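Local coordinates for protein acetyltransferase (PDB 5XUN) that probably transfers the acetyl group of acetyl-CoA to glycyl-tRNA(Gly), as the GNAT-fold toxin of a type II toxin-antitoxin system, at residues B[140-145]-B[155-160]; B[68-73]-B[131-136]; B[19-24]-B[57-62]. The protein carries 1 engineered substitution. One frame throughout, in Å; residues are numbered along the deposited sequence.

Interaction 1 of 3, residues B[140-145]-B[155-160]; sequences KAKAFF and DENSNL. Engineered in segment 140-145: F145 (natural residue Tyr). With ACO (acetyl coenzyme *a), chain E.
The ammonium group of K142 is gripped by the loop at 155-160: K142 NZ donates to S158 O at 2.7 Å and, over a longer 3.2 Å, to E156 O. At S158 the C=O...N angle is 145° and the nitrogen lies tilted from the carbonyl plane, whereas at E156 it stands well above that plane, in line with the weaker grip its length suggests. A water 2.8 Å from K142 NZ and Q152 OE1 accept as well, so four acceptors compete for three protons and the long bond to E156 is probably the shared one. K142 reaches this far because CG lies anti to the backbone N (chi1 173°) and every later torsion is also near 180°, which makes a straight rod leaving helix 139-147. Along it, K142 CD passes N159 OD1 at 3.9 Å, the two side chains crossing at about a right angle. E156 and S158 belong to a type I turn running from D155 to S158, so the lysine ties that turn to the helix. Another face of the helix meets acetyl-CoA: A141 CB is 3.7 Å from ACO C2P, F144 has ACO CCP over one ring face, and the edge of the engineered F145 lies near ACO C. With several acceptors round it, K142 is probably kept protonated and anchors the backbone of a surface loop, although the side chains of E156 and N157 stay poorly ordered.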
loop_
_atom_site.group_PDB
_atom_site.type_symbol
_atom_site.label_atom_id
_atom_site.label_comp_id
_atom_site.label_asym_id
_atom_site.label_seq_id
_atom_site.Cartn_x
_atom_site.Cartn_y
_atom_site.Cartn_z
ATOM N N LYS B 140 5.551 17.392 -20.068
ATOM C CA LYS B 140 6.691 16.574 -20.489
ATOM C C LYS B 140 6.696 15.225 -19.769
ATOM O O LYS B 140 6.926 14.185 -20.385
ATOM C CB LYS B 140 8.006 17.313 -20.231
ATOM C CG LYS B 140 9.133 16.921 -21.173
ATOM C CD LYS B 140 10.438 16.722 -20.421
ATOM C CE LYS B 140 11.583 16.416 -21.373
ATOM N NZ LYS B 140 11.868 14.956 -21.448
ATOM N N ALA B 141 6.438 15.263 -18.460
ATOM C CA ALA B 141 6.333 14.038 -17.673
ATOM C C ALA B 141 5.099 13.239 -18.072
ATOM O O ALA B 141 5.144 12.005 -18.151
ATOM C CB ALA B 141 6.299 14.375 -16.183
ATOM N N LYS B 142 3.994 13.929 -18.355
ATOM C CA LYS B 142 2.762 13.247 -18.735
ATOM C C LYS B 142 2.947 12.454 -20.019
ATOM O O LYS B 142 2.556 11.284 -20.101
ATOM C CB LYS B 142 1.636 14.263 -18.893
ATOM C CG LYS B 142 0.368 13.670 -19.436
ATOM C CD LYS B 142 -0.767 14.656 -19.337
ATOM C CE LYS B 142 -1.987 14.125 -20.047
ATOM N NZ LYS B 142 -3.148 15.004 -19.806
ATOM N N ALA B 143 3.554 13.070 -21.035
ATOM C CA ALA B 143 3.809 12.350 -22.277
ATOM C C ALA B 143 4.724 11.160 -22.035
ATOM O O ALA B 143 4.569 10.106 -22.662
ATOM C CB ALA B 143 4.411 13.297 -23.317
ATOM N N PHE B 144 5.691 11.317 -21.130
ATOM C CA PHE B 144 6.565 10.213 -20.751
ATOM C C PHE B 144 5.758 9.027 -20.233
ATOM O O PHE B 144 5.971 7.885 -20.655
ATOM C CB PHE B 144 7.567 10.702 -19.701
ATOM C CG PHE B 144 8.355 9.608 -19.040
ATOM C CD1 PHE B 144 9.414 9.005 -19.698
ATOM C CD2 PHE B 144 8.061 9.208 -17.743
ATOM C CE1 PHE B 144 10.147 8.010 -19.089
ATOM C CE2 PHE B 144 8.796 8.213 -17.126
ATOM C CZ PHE B 144 9.835 7.609 -17.802
ATOM N N PHE B 145 4.825 9.277 -19.311
ATOM C CA PHE B 145 4.068 8.174 -18.726
ATOM C C PHE B 145 3.066 7.602 -19.721
ATOM O O PHE B 145 2.868 6.382 -19.776
ATOM C CB PHE B 145 3.371 8.631 -17.442
ATOM C CG PHE B 145 4.309 8.811 -16.272
ATOM C CD1 PHE B 145 5.022 7.731 -15.768
ATOM C CD2 PHE B 145 4.473 10.049 -15.674
ATOM C CE1 PHE B 145 5.883 7.878 -14.703
ATOM C CE2 PHE B 145 5.334 10.204 -14.603
ATOM C CZ PHE B 145 6.041 9.113 -14.116
ATOM N N ASP B 155 -10.361 13.882 -17.012
ATOM C CA ASP B 155 -10.497 14.325 -18.394
ATOM C C ASP B 155 -9.201 14.242 -19.179
ATOM O O ASP B 155 -8.227 13.838 -18.653
ATOM C CB ASP B 155 -11.254 15.659 -18.518
ATOM C CG ASP B 155 -10.761 16.723 -17.574
ATOM O OD1 ASP B 155 -11.578 17.289 -16.847
ATOM O OD2 ASP B 155 -9.571 17.031 -17.569
ATOM N N GLU B 156 -9.212 14.587 -20.455
ATOM C CA GLU B 156 -8.016 14.508 -21.295
ATOM C C GLU B 156 -6.888 15.483 -20.995
ATOM O O GLU B 156 -5.816 15.334 -21.529
ATOM C CB GLU B 156 -8.313 14.364 -22.812
ATOM C CG GLU B 156 -9.075 15.488 -23.482
ATOM C CD GLU B 156 -9.406 15.194 -24.948
ATOM O OE1 GLU B 156 -10.473 14.616 -25.220
ATOM O OE2 GLU B 156 -8.624 15.574 -25.840
ATOM N N ASN B 157 -7.156 16.507 -20.202
ATOM C CA ASN B 157 -6.121 17.437 -19.758
ATOM C C ASN B 157 -5.801 17.330 -18.265
ATOM O O ASN B 157 -5.156 18.232 -17.713
ATOM C CB ASN B 157 -6.486 18.887 -20.096
ATOM C CG ASN B 157 -5.317 19.654 -20.697
ATOM O OD1 ASN B 157 -4.192 19.143 -20.743
ATOM N ND2 ASN B 157 -5.565 20.885 -21.115
ATOM N N SER B 158 -6.229 16.267 -17.593
ATOM C CA SER B 158 -5.791 16.050 -16.222
ATOM C C SER B 158 -4.383 15.464 -16.227
ATOM O O SER B 158 -3.956 14.828 -17.196
ATOM C CB SER B 158 -6.751 15.115 -15.475
ATOM O OG SER B 158 -6.522 15.126 -14.070
ATOM N N ASN B 159 -3.653 15.705 -15.142
ATOM C CA ASN B 159 -2.330 15.122 -14.954
ATOM C C ASN B 159 -2.366 13.811 -14.180
ATOM O O ASN B 159 -1.306 13.253 -13.876
ATOM C CB ASN B 159 -1.417 16.122 -14.237
ATOM C CG ASN B 159 -0.990 17.265 -15.140
ATOM O OD1 ASN B 159 -0.481 17.043 -16.243
ATOM N ND2 ASN B 159 -1.226 18.494 -14.692
ATOM N N LEU B 160 -3.554 13.296 -13.883
ATOM C CA LEU B 160 -3.690 12.075 -13.103
ATOM C C LEU B 160 -3.670 10.882 -14.047
ATOM O O LEU B 160 -4.512 10.779 -14.945
ATOM C CB LEU B 160 -4.978 12.102 -12.283
ATOM C CG LEU B 160 -5.231 13.385 -11.485
ATOM C CD1 LEU B 160 -6.549 13.303 -10.733
ATOM C CD2 LEU B 160 -4.084 13.687 -10.537
HETATM N N1A ACO E . 15.372 2.417 -24.053
HETATM C C2A ACO E . 14.415 3.369 -24.084
HETATM N N3A ACO E . 14.612 4.626 -24.528
HETATM C C4A ACO E . 15.830 5.019 -24.985
HETATM C C5A ACO E . 16.927 4.030 -24.981
HETATM C C6A ACO E . 16.632 2.668 -24.477
HETATM N N6A ACO E . 17.598 1.717 -24.449
HETATM N N7A ACO E . 18.014 4.647 -25.470
HETATM C C8A ACO E . 17.647 5.915 -25.756
HETATM N N9A ACO E . 16.350 6.146 -25.491
HETATM C C1B ACO E . 15.683 7.468 -25.693
HETATM C C2B ACO E . 14.475 7.440 -26.621
HETATM O O2B ACO E . 14.828 7.927 -27.924
HETATM C C3B ACO E . 13.463 8.355 -25.956
HETATM O O3B ACO E . 13.571 9.668 -26.503
HETATM P P3B ACO E . 12.293 10.636 -26.687
HETATM O O7A ACO E . 11.663 10.179 -27.982
HETATM O O8A ACO E . 11.443 10.371 -25.466
HETATM O O9A ACO E . 12.897 12.021 -26.730
HETATM C C4B ACO E . 13.900 8.434 -24.499
HETATM O O4B ACO E . 15.246 7.962 -24.422
HETATM C C5B ACO E . 13.044 7.607 -23.545
HETATM O O5B ACO E . 12.998 8.283 -22.290
HETATM P P1A ACO E . 13.994 7.906 -21.079
HETATM O O1A ACO E . 15.419 8.089 -21.531
HETATM O O2A ACO E . 13.580 6.598 -20.457
HETATM O O3A ACO E . 13.605 9.073 -20.054
HETATM P P2A ACO E . 14.704 9.939 -19.267
HETATM O O4A ACO E . 15.858 9.063 -18.857
HETATM O O5A ACO E . 14.962 11.219 -20.026
HETATM O O6A ACO E . 13.829 10.285 -17.964
HETATM C CBP ACO E . 12.385 11.798 -16.849
HETATM C CCP ACO E . 12.605 11.000 -18.121
HETATM C CDP ACO E . 12.566 10.899 -15.635
HETATM C CEP ACO E . 10.987 12.398 -16.859
HETATM C CAP ACO E . 13.434 12.903 -16.896
HETATM O OAP ACO E . 13.143 13.740 -18.023
HETATM C C9P ACO E . 13.440 13.749 -15.659
HETATM O O9P ACO E . 14.072 13.417 -14.665
HETATM N N8P ACO E . 12.737 14.869 -15.745
HETATM C C7P ACO E . 12.882 15.947 -14.793
HETATM C C6P ACO E . 12.102 15.679 -13.514
HETATM C C5P ACO E . 10.740 15.150 -13.883
HETATM O O5P ACO E . 9.949 15.846 -14.501
HETATM N N4P ACO E . 10.485 13.902 -13.497
HETATM C C3P ACO E . 9.262 13.221 -13.871
HETATM C C2P ACO E . 8.064 13.688 -13.061
HETATM S S1P ACO E . 7.667 12.435 -11.888
HETATM C C ACO E . 6.094 12.879 -11.643
HETATM O O ACO E . 5.602 13.650 -12.444
HETATM C CH3 ACO E . 5.354 12.323 -10.459
HETATM O O HOH W 1 -2.964 17.090 -21.617
#

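Interaction 2 of 3, residues B[68-73]-B[131-136]. With ACO (acetyl coenzyme *a), chain E.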
loop_
_atom_site.group_PDB
_atom_site.type_symbol
_atom_site.label_atom_id
_atom_site.label_comp_id
_atom_site.label_asym_id
_atom_site.label_seq_id
_atom_site.Cartn_x
_atom_site.Cartn_y
_atom_site.Cartn_z
ATOM N N SER B 68 -1.621 4.490 -1.136
ATOM C CA SER B 68 -2.608 5.523 -1.401
ATOM C C SER B 68 -3.907 4.859 -1.821
ATOM O O SER B 68 -4.017 3.631 -1.866
ATOM C CB SER B 68 -2.124 6.487 -2.484
ATOM O OG SER B 68 -1.926 5.804 -3.707
ATOM N N CYS B 69 -4.902 5.694 -2.093
ATOM C CA CYS B 69 -6.114 5.288 -2.782
ATOM C C CYS B 69 -6.621 6.507 -3.537
ATOM O O CYS B 69 -6.180 7.633 -3.300
ATOM C CB CYS B 69 -7.174 4.728 -1.819
ATOM S SG CYS B 69 -7.698 5.835 -0.488
ATOM N N PHE B 70 -7.536 6.271 -4.470
ATOM C CA PHE B 70 -8.048 7.346 -5.308
ATOM C C PHE B 70 -9.501 7.059 -5.649
ATOM O O PHE B 70 -9.944 5.907 -5.635
ATOM C CB PHE B 70 -7.208 7.517 -6.580
ATOM C CG PHE B 70 -7.309 6.365 -7.547
ATOM C CD1 PHE B 70 -6.505 5.248 -7.406
ATOM C CD2 PHE B 70 -8.180 6.424 -8.620
ATOM C CE1 PHE B 70 -6.585 4.200 -8.302
ATOM C CE2 PHE B 70 -8.269 5.380 -9.522
ATOM C CZ PHE B 70 -7.471 4.267 -9.366
ATOM N N GLU B 71 -10.237 8.133 -5.940
ATOM C CA GLU B 71 -11.675 8.041 -6.170
ATOM C C GLU B 71 -11.992 7.109 -7.332
ATOM O O GLU B 71 -11.419 7.230 -8.417
ATOM C CB GLU B 71 -12.266 9.425 -6.432
ATOM C CG GLU B 71 -12.396 10.283 -5.184
ATOM C CD GLU B 71 -13.318 11.470 -5.385
ATOM O OE1 GLU B 71 -14.175 11.413 -6.295
ATOM O OE2 GLU B 71 -13.186 12.458 -4.631
ATOM N N ARG B 72 -12.924 6.187 -7.097
ATOM C CA ARG B 72 -13.329 5.237 -8.128
ATOM C C ARG B 72 -13.795 5.934 -9.403
ATOM O O ARG B 72 -13.580 5.415 -10.505
ATOM C CB ARG B 72 -14.422 4.325 -7.564
ATOM C CG ARG B 72 -15.410 3.782 -8.580
ATOM C CD ARG B 72 -16.547 3.058 -7.893
ATOM N NE ARG B 72 -17.305 3.912 -6.986
ATOM C CZ ARG B 72 -18.257 3.469 -6.169
ATOM N NH1 ARG B 72 -18.563 2.180 -6.141
ATOM N NH2 ARG B 72 -18.896 4.311 -5.368
ATOM N N GLY B 73 -14.386 7.125 -9.281
ATOM C CA GLY B 73 -14.924 7.818 -10.442
ATOM C C GLY B 73 -13.885 8.287 -11.439
ATOM O O GLY B 73 -14.230 8.548 -12.595
ATOM N N GLY B 131 -3.652 -0.591 -8.666
ATOM C CA GLY B 131 -2.674 -0.194 -9.654
ATOM C C GLY B 131 -1.782 0.905 -9.116
ATOM O O GLY B 131 -1.805 1.225 -7.922
ATOM N N LEU B 132 -1.003 1.482 -10.028
ATOM C CA LEU B 132 -0.024 2.509 -9.697
ATOM C C LEU B 132 -0.558 3.864 -10.137
ATOM O O LEU B 132 -0.822 4.075 -11.324
ATOM C CB LEU B 132 1.321 2.215 -10.358
ATOM C CG LEU B 132 2.439 3.259 -10.240
ATOM C CD1 LEU B 132 3.028 3.336 -8.833
ATOM C CD2 LEU B 132 3.528 2.937 -11.247
ATOM N N PHE B 133 -0.696 4.776 -9.181
ATOM C CA PHE B 133 -1.214 6.118 -9.404
ATOM C C PHE B 133 -0.044 7.088 -9.523
ATOM O O PHE B 133 0.946 6.968 -8.796
ATOM C CB PHE B 133 -2.131 6.517 -8.240
ATOM C CG PHE B 133 -2.775 7.882 -8.379
ATOM C CD1 PHE B 133 -2.096 9.034 -7.999
ATOM C CD2 PHE B 133 -4.082 8.002 -8.831
ATOM C CE1 PHE B 133 -2.689 10.286 -8.105
ATOM C CE2 PHE B 133 -4.687 9.255 -8.939
ATOM C CZ PHE B 133 -3.986 10.395 -8.577
ATOM N N VAL B 134 -0.156 8.055 -10.431
ATOM C CA VAL B 134 0.891 9.066 -10.554
ATOM C C VAL B 134 0.265 10.378 -11.002
ATOM O O VAL B 134 -0.630 10.402 -11.852
ATOM C CB VAL B 134 2.016 8.601 -11.507
ATOM C CG1 VAL B 134 1.507 8.439 -12.929
ATOM C CG2 VAL B 134 3.193 9.557 -11.448
ATOM N N GLU B 135 0.726 11.472 -10.400
ATOM C CA GLU B 135 0.362 12.813 -10.831
ATOM C C GLU B 135 1.518 13.364 -11.652
ATOM O O GLU B 135 2.595 13.630 -11.113
ATOM C CB GLU B 135 0.063 13.711 -9.636
ATOM C CG GLU B 135 -0.013 15.181 -9.991
ATOM C CD GLU B 135 -0.836 15.966 -8.997
ATOM O OE1 GLU B 135 -1.595 16.857 -9.431
ATOM O OE2 GLU B 135 -0.757 15.662 -7.788
ATOM N N ALA B 136 1.295 13.533 -12.950
ATOM C CA ALA B 136 2.347 14.050 -13.812
ATOM C C ALA B 136 2.652 15.490 -13.424
ATOM O O ALA B 136 1.740 16.310 -13.271
ATOM C CB ALA B 136 1.924 13.965 -15.275
HETATM N N1A ACO E . 15.372 2.417 -24.053
HETATM C C2A ACO E . 14.415 3.369 -24.084
HETATM N N3A ACO E . 14.612 4.626 -24.528
HETATM C C4A ACO E . 15.830 5.019 -24.985
HETATM C C5A ACO E . 16.927 4.030 -24.981
HETATM C C6A ACO E . 16.632 2.668 -24.477
HETATM N N6A ACO E . 17.598 1.717 -24.449
HETATM N N7A ACO E . 18.014 4.647 -25.470
HETATM C C8A ACO E . 17.647 5.915 -25.756
HETATM N N9A ACO E . 16.350 6.146 -25.491
HETATM C C1B ACO E . 15.683 7.468 -25.693
HETATM C C2B ACO E . 14.475 7.440 -26.621
HETATM O O2B ACO E . 14.828 7.927 -27.924
HETATM C C3B ACO E . 13.463 8.355 -25.956
HETATM O O3B ACO E . 13.571 9.668 -26.503
HETATM P P3B ACO E . 12.293 10.636 -26.687
HETATM O O7A ACO E . 11.663 10.179 -27.982
HETATM O O8A ACO E . 11.443 10.371 -25.466
HETATM O O9A ACO E . 12.897 12.021 -26.730
HETATM C C4B ACO E . 13.900 8.434 -24.499
HETATM O O4B ACO E . 15.246 7.962 -24.422
HETATM C C5B ACO E . 13.044 7.607 -23.545
HETATM O O5B ACO E . 12.998 8.283 -22.290
HETATM P P1A ACO E . 13.994 7.906 -21.079
HETATM O O1A ACO E . 15.419 8.089 -21.531
HETATM O O2A ACO E . 13.580 6.598 -20.457
HETATM O O3A ACO E . 13.605 9.073 -20.054
HETATM P P2A ACO E . 14.704 9.939 -19.267
HETATM O O4A ACO E . 15.858 9.063 -18.857
HETATM O O5A ACO E . 14.962 11.219 -20.026
HETATM O O6A ACO E . 13.829 10.285 -17.964
HETATM C CBP ACO E . 12.385 11.798 -16.849
HETATM C CCP ACO E . 12.605 11.000 -18.121
HETATM C CDP ACO E . 12.566 10.899 -15.635
HETATM C CEP ACO E . 10.987 12.398 -16.859
HETATM C CAP ACO E . 13.434 12.903 -16.896
HETATM O OAP ACO E . 13.143 13.740 -18.023
HETATM C C9P ACO E . 13.440 13.749 -15.659
HETATM O O9P ACO E . 14.072 13.417 -14.665
HETATM N N8P ACO E . 12.737 14.869 -15.745
HETATM C C7P ACO E . 12.882 15.947 -14.793
HETATM C C6P ACO E . 12.102 15.679 -13.514
HETATM C C5P ACO E . 10.740 15.150 -13.883
HETATM O O5P ACO E . 9.949 15.846 -14.501
HETATM N N4P ACO E . 10.485 13.902 -13.497
HETATM C C3P ACO E . 9.262 13.221 -13.871
HETATM C C2P ACO E . 8.064 13.688 -13.061
HETATM S S1P ACO E . 7.667 12.435 -11.888
HETATM C C ACO E . 6.094 12.879 -11.643
HETATM O O ACO E . 5.602 13.650 -12.444
HETATM C CH3 ACO E . 5.354 12.323 -10.459
#
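Strands 59-71 and 131-135 are not hydrogen-bonded neighbours here: their closest CA atoms, those of F70 and F133, are 8.1 Å apart, and the backbone bonds of S68 and F70 go to S91 and A89, that of G131 to V92, all on strand 88-99 between them. Two phenylalanine side chains bridge the distance over that middle strand. Both point from their own strand toward the other segment, and F70 CG comes to 3.8 Å from F133 CD2. The rings are neither stacked nor edge-to-face: their centroids are 5.5 Å apart and the planes meet at 36°. With CG anti to the backbone N (chi1 -178°), the F133 ring is carried out toward strand 59-71, and its CD2-CE2 side lies against the base of the F70 side chain; F133 CE2 is 3.9 Å from F70 CB. F162 adds a third ring beside F70, T93 lies against F133, and S68 OG bonds to T93 and S91. The alternation of strand 131-135 sends L132 to the other face, against helix 108-126, and V134 toward the cofactor, with V134 CG2 3.6 Å from ACO CH3. E135 O is closer still, 3.1 Å from the same methyl carbon. The aromatic pair is local packing on the sheet; what is characteristic of the GNAT fold is the pair of parallel neighbours 88-99 and 131-135 in a mixed sheet, with acetyl-CoA held by L97 O and I99 N on one and its acetyl group at the end of the other.

Interaction 3 of 3, residues B[19-24]-B[57-62]. With ACO (acetyl coenzyme *a), chain E.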
loop_
_atom_site.group_PDB
_atom_site.type_symbol
_atom_site.label_atom_id
_atom_site.label_comp_id
_atom_site.label_asym_id
_atom_site.label_seq_id
_atom_site.Cartn_x
_atom_site.Cartn_y
_atom_site.Cartn_z
ATOM N N THR B 19 26.148 15.573 -4.845
ATOM C CA THR B 19 26.564 16.934 -5.168
ATOM C C THR B 19 26.511 17.151 -6.677
ATOM O O THR B 19 27.061 16.364 -7.455
ATOM C CB THR B 19 27.969 17.216 -4.631
ATOM O OG1 THR B 19 28.929 16.427 -5.343
ATOM C CG2 THR B 19 28.052 16.901 -3.141
ATOM N N GLY B 20 25.829 18.212 -7.095
ATOM C CA GLY B 20 25.666 18.459 -8.508
ATOM C C GLY B 20 24.496 17.755 -9.158
ATOM O O GLY B 20 24.384 17.789 -10.389
ATOM N N PHE B 21 23.631 17.101 -8.382
ATOM C CA PHE B 21 22.491 16.415 -8.972
ATOM C C PHE B 21 21.507 17.456 -9.484
ATOM O O PHE B 21 21.124 18.372 -8.751
ATOM C CB PHE B 21 21.808 15.491 -7.955
ATOM C CG PHE B 21 20.594 14.768 -8.505
ATOM C CD1 PHE B 21 19.338 15.361 -8.485
ATOM C CD2 PHE B 21 20.715 13.497 -9.048
ATOM C CE1 PHE B 21 18.224 14.703 -9.001
ATOM C CE2 PHE B 21 19.610 12.835 -9.562
ATOM C CZ PHE B 21 18.365 13.437 -9.541
ATOM N N ASP B 22 21.073 17.296 -10.732
ATOM C CA ASP B 22 20.142 18.236 -11.346
ATOM C C ASP B 22 19.344 17.482 -12.397
ATOM O O ASP B 22 19.887 17.114 -13.439
ATOM C CB ASP B 22 20.874 19.423 -11.975
ATOM C CG ASP B 22 19.923 20.410 -12.644
ATOM O OD1 ASP B 22 18.696 20.314 -12.422
ATOM O OD2 ASP B 22 20.401 21.276 -13.406
ATOM N N CYS B 23 18.074 17.232 -12.110
ATOM C CA CYS B 23 17.181 16.618 -13.079
ATOM C C CYS B 23 16.509 17.644 -13.979
ATOM O O CYS B 23 15.813 17.256 -14.922
ATOM C CB CYS B 23 16.112 15.777 -12.359
ATOM S SG CYS B 23 14.897 16.747 -11.442
ATOM N N GLY B 24 16.708 18.934 -13.718
ATOM C CA GLY B 24 16.093 19.990 -14.491
ATOM C C GLY B 24 14.796 20.509 -13.922
ATOM O O GLY B 24 14.219 21.449 -14.484
ATOM N N PRO B 57 29.289 5.723 -4.233
ATOM C CA PRO B 57 28.355 5.679 -5.358
ATOM C C PRO B 57 27.690 7.032 -5.550
ATOM O O PRO B 57 27.266 7.684 -4.595
ATOM C CB PRO B 57 27.350 4.595 -4.948
ATOM C CG PRO B 57 27.594 4.354 -3.482
ATOM C CD PRO B 57 29.034 4.655 -3.256
ATOM N N ARG B 58 27.642 7.465 -6.800
ATOM C CA ARG B 58 26.969 8.693 -7.163
ATOM C C ARG B 58 25.514 8.392 -7.477
ATOM O O ARG B 58 25.199 7.373 -8.095
ATOM C CB ARG B 58 27.669 9.334 -8.360
ATOM C CG ARG B 58 29.155 9.566 -8.095
ATOM C CD ARG B 58 29.914 10.025 -9.323
ATOM N NE ARG B 58 29.135 10.940 -10.148
ATOM C CZ ARG B 58 28.756 10.670 -11.391
ATOM N NH1 ARG B 58 29.081 9.507 -11.943
ATOM N NH2 ARG B 58 28.047 11.557 -12.079
ATOM N N LEU B 59 24.626 9.269 -7.027
ATOM C CA LEU B 59 23.203 9.097 -7.265
ATOM C C LEU B 59 22.859 9.810 -8.566
ATOM O O LEU B 59 23.086 11.017 -8.698
ATOM C CB LEU B 59 22.393 9.638 -6.086
ATOM C CG LEU B 59 20.896 9.350 -6.011
ATOM C CD1 LEU B 59 20.485 9.167 -4.555
ATOM C CD2 LEU B 59 20.089 10.471 -6.637
ATOM N N LEU B 60 22.352 9.051 -9.538
ATOM C CA LEU B 60 21.977 9.590 -10.835
ATOM C C LEU B 60 20.473 9.603 -11.068
ATOM O O LEU B 60 20.024 10.135 -12.093
ATOM C CB LEU B 60 22.667 8.794 -11.957
ATOM C CG LEU B 60 24.177 8.990 -12.172
ATOM C CD1 LEU B 60 24.513 10.463 -12.360
ATOM C CD2 LEU B 60 25.023 8.383 -11.061
ATOM N N GLY B 61 19.690 9.040 -10.154
ATOM C CA GLY B 61 18.244 9.100 -10.242
ATOM C C GLY B 61 17.631 8.483 -9.006
ATOM O O GLY B 61 18.302 7.779 -8.245
ATOM N N TYR B 62 16.344 8.760 -8.808
ATOM C CA TYR B 62 15.663 8.211 -7.643
ATOM C C TYR B 62 14.160 8.213 -7.881
ATOM O O TYR B 62 13.661 8.904 -8.776
ATOM C CB TYR B 62 16.018 9.001 -6.376
ATOM C CG TYR B 62 15.288 10.325 -6.225
ATOM C CD1 TYR B 62 15.773 11.495 -6.818
ATOM C CD2 TYR B 62 14.137 10.411 -5.465
ATOM C CE1 TYR B 62 15.097 12.705 -6.670
ATOM C CE2 TYR B 62 13.469 11.590 -5.312
ATOM C CZ TYR B 62 13.950 12.742 -5.907
ATOM O OH TYR B 62 13.253 13.915 -5.736
HETATM N N1A ACO E . 15.372 2.417 -24.053
HETATM C C2A ACO E . 14.415 3.369 -24.084
HETATM N N3A ACO E . 14.612 4.626 -24.528
HETATM C C4A ACO E . 15.830 5.019 -24.985
HETATM C C5A ACO E . 16.927 4.030 -24.981
HETATM C C6A ACO E . 16.632 2.668 -24.477
HETATM N N6A ACO E . 17.598 1.717 -24.449
HETATM N N7A ACO E . 18.014 4.647 -25.470
HETATM C C8A ACO E . 17.647 5.915 -25.756
HETATM N N9A ACO E . 16.350 6.146 -25.491
HETATM C C1B ACO E . 15.683 7.468 -25.693
HETATM C C2B ACO E . 14.475 7.440 -26.621
HETATM O O2B ACO E . 14.828 7.927 -27.924
HETATM C C3B ACO E . 13.463 8.355 -25.956
HETATM O O3B ACO E . 13.571 9.668 -26.503
HETATM P P3B ACO E . 12.293 10.636 -26.687
HETATM O O7A ACO E . 11.663 10.179 -27.982
HETATM O O8A ACO E . 11.443 10.371 -25.466
HETATM O O9A ACO E . 12.897 12.021 -26.730
HETATM C C4B ACO E . 13.900 8.434 -24.499
HETATM O O4B ACO E . 15.246 7.962 -24.422
HETATM C C5B ACO E . 13.044 7.607 -23.545
HETATM O O5B ACO E . 12.998 8.283 -22.290
HETATM P P1A ACO E . 13.994 7.906 -21.079
HETATM O O1A ACO E . 15.419 8.089 -21.531
HETATM O O2A ACO E . 13.580 6.598 -20.457
HETATM O O3A ACO E . 13.605 9.073 -20.054
HETATM P P2A ACO E . 14.704 9.939 -19.267
HETATM O O4A ACO E . 15.858 9.063 -18.857
HETATM O O5A ACO E . 14.962 11.219 -20.026
HETATM O O6A ACO E . 13.829 10.285 -17.964
HETATM C CBP ACO E . 12.385 11.798 -16.849
HETATM C CCP ACO E . 12.605 11.000 -18.121
HETATM C CDP ACO E . 12.566 10.899 -15.635
HETATM C CEP ACO E . 10.987 12.398 -16.859
HETATM C CAP ACO E . 13.434 12.903 -16.896
HETATM O OAP ACO E . 13.143 13.740 -18.023
HETATM C C9P ACO E . 13.440 13.749 -15.659
HETATM O O9P ACO E . 14.072 13.417 -14.665
HETATM N N8P ACO E . 12.737 14.869 -15.745
HETATM C C7P ACO E . 12.882 15.947 -14.793
HETATM C C6P ACO E . 12.102 15.679 -13.514
HETATM C C5P ACO E . 10.740 15.150 -13.883
HETATM O O5P ACO E . 9.949 15.846 -14.501
HETATM N N4P ACO E . 10.485 13.902 -13.497
HETATM C C3P ACO E . 9.262 13.221 -13.871
HETATM C C2P ACO E . 8.064 13.688 -13.061
HETATM S S1P ACO E . 7.667 12.435 -11.888
HETATM C C ACO E . 6.094 12.879 -11.643
HETATM O O ACO E . 5.602 13.650 -12.444
HETATM C CH3 ACO E . 5.354 12.323 -10.459
#
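F21, L59 and Y62 carry most of this contact, in which the loop before helix 26-34 of the GNAT fold packs on strand 59-71 at a classic beta bulge formed by L60 and G61 opposite L50. F21 meets the strand with the rim of its ring: F21 CD2 is 3.4 Å from L59 O, and F21 CE2 is 3.7 Å from L60 C, which lies in the ring plane. Having CG anti to the backbone N (chi1 179°) extends the ring from the loop to the bulge. The L59 side chain crosses that of F21 at a slant, with L59 CD2 3.8 Å from F21 CE2. Farther along the strand Y62 presents its own ring edge to F21 CZ, while its hydroxyl is hydrogen-bonded to L28 O of helix 26-34; L32 of that helix packs on both F21 and L59. Beyond F21 the loop turns to the cofactor. D22 closes an Asx turn there, G24 N donating to D22 OD1 at 2.7 Å, and C23 SG lies 3.6 Å from ACO C6P.

Along the chain the three contacts come in series: interaction 3 closes first, then interaction 2, then interaction 1. Interactions 2 and 3 use opposite ends of strand 59-71, with centres about 27 Å apart on opposite sides of the chain's centre. Interactions 1 and 2 are neighbours, about 13 Å between centres, because strand 131-135 leads into helix 139-147; there N159 O probably accepts a hydrogen bond from A136 N, and L160 CD2 packs on F133 CZ. Interaction 3 touches neither. All three have a segment against acetyl-CoA: 19-24 at the pantetheine arm, 131-136 at the acetyl group, and 140-145 from the acetyl end to the diphosphate, so parts far apart along the chain meet one cofactor.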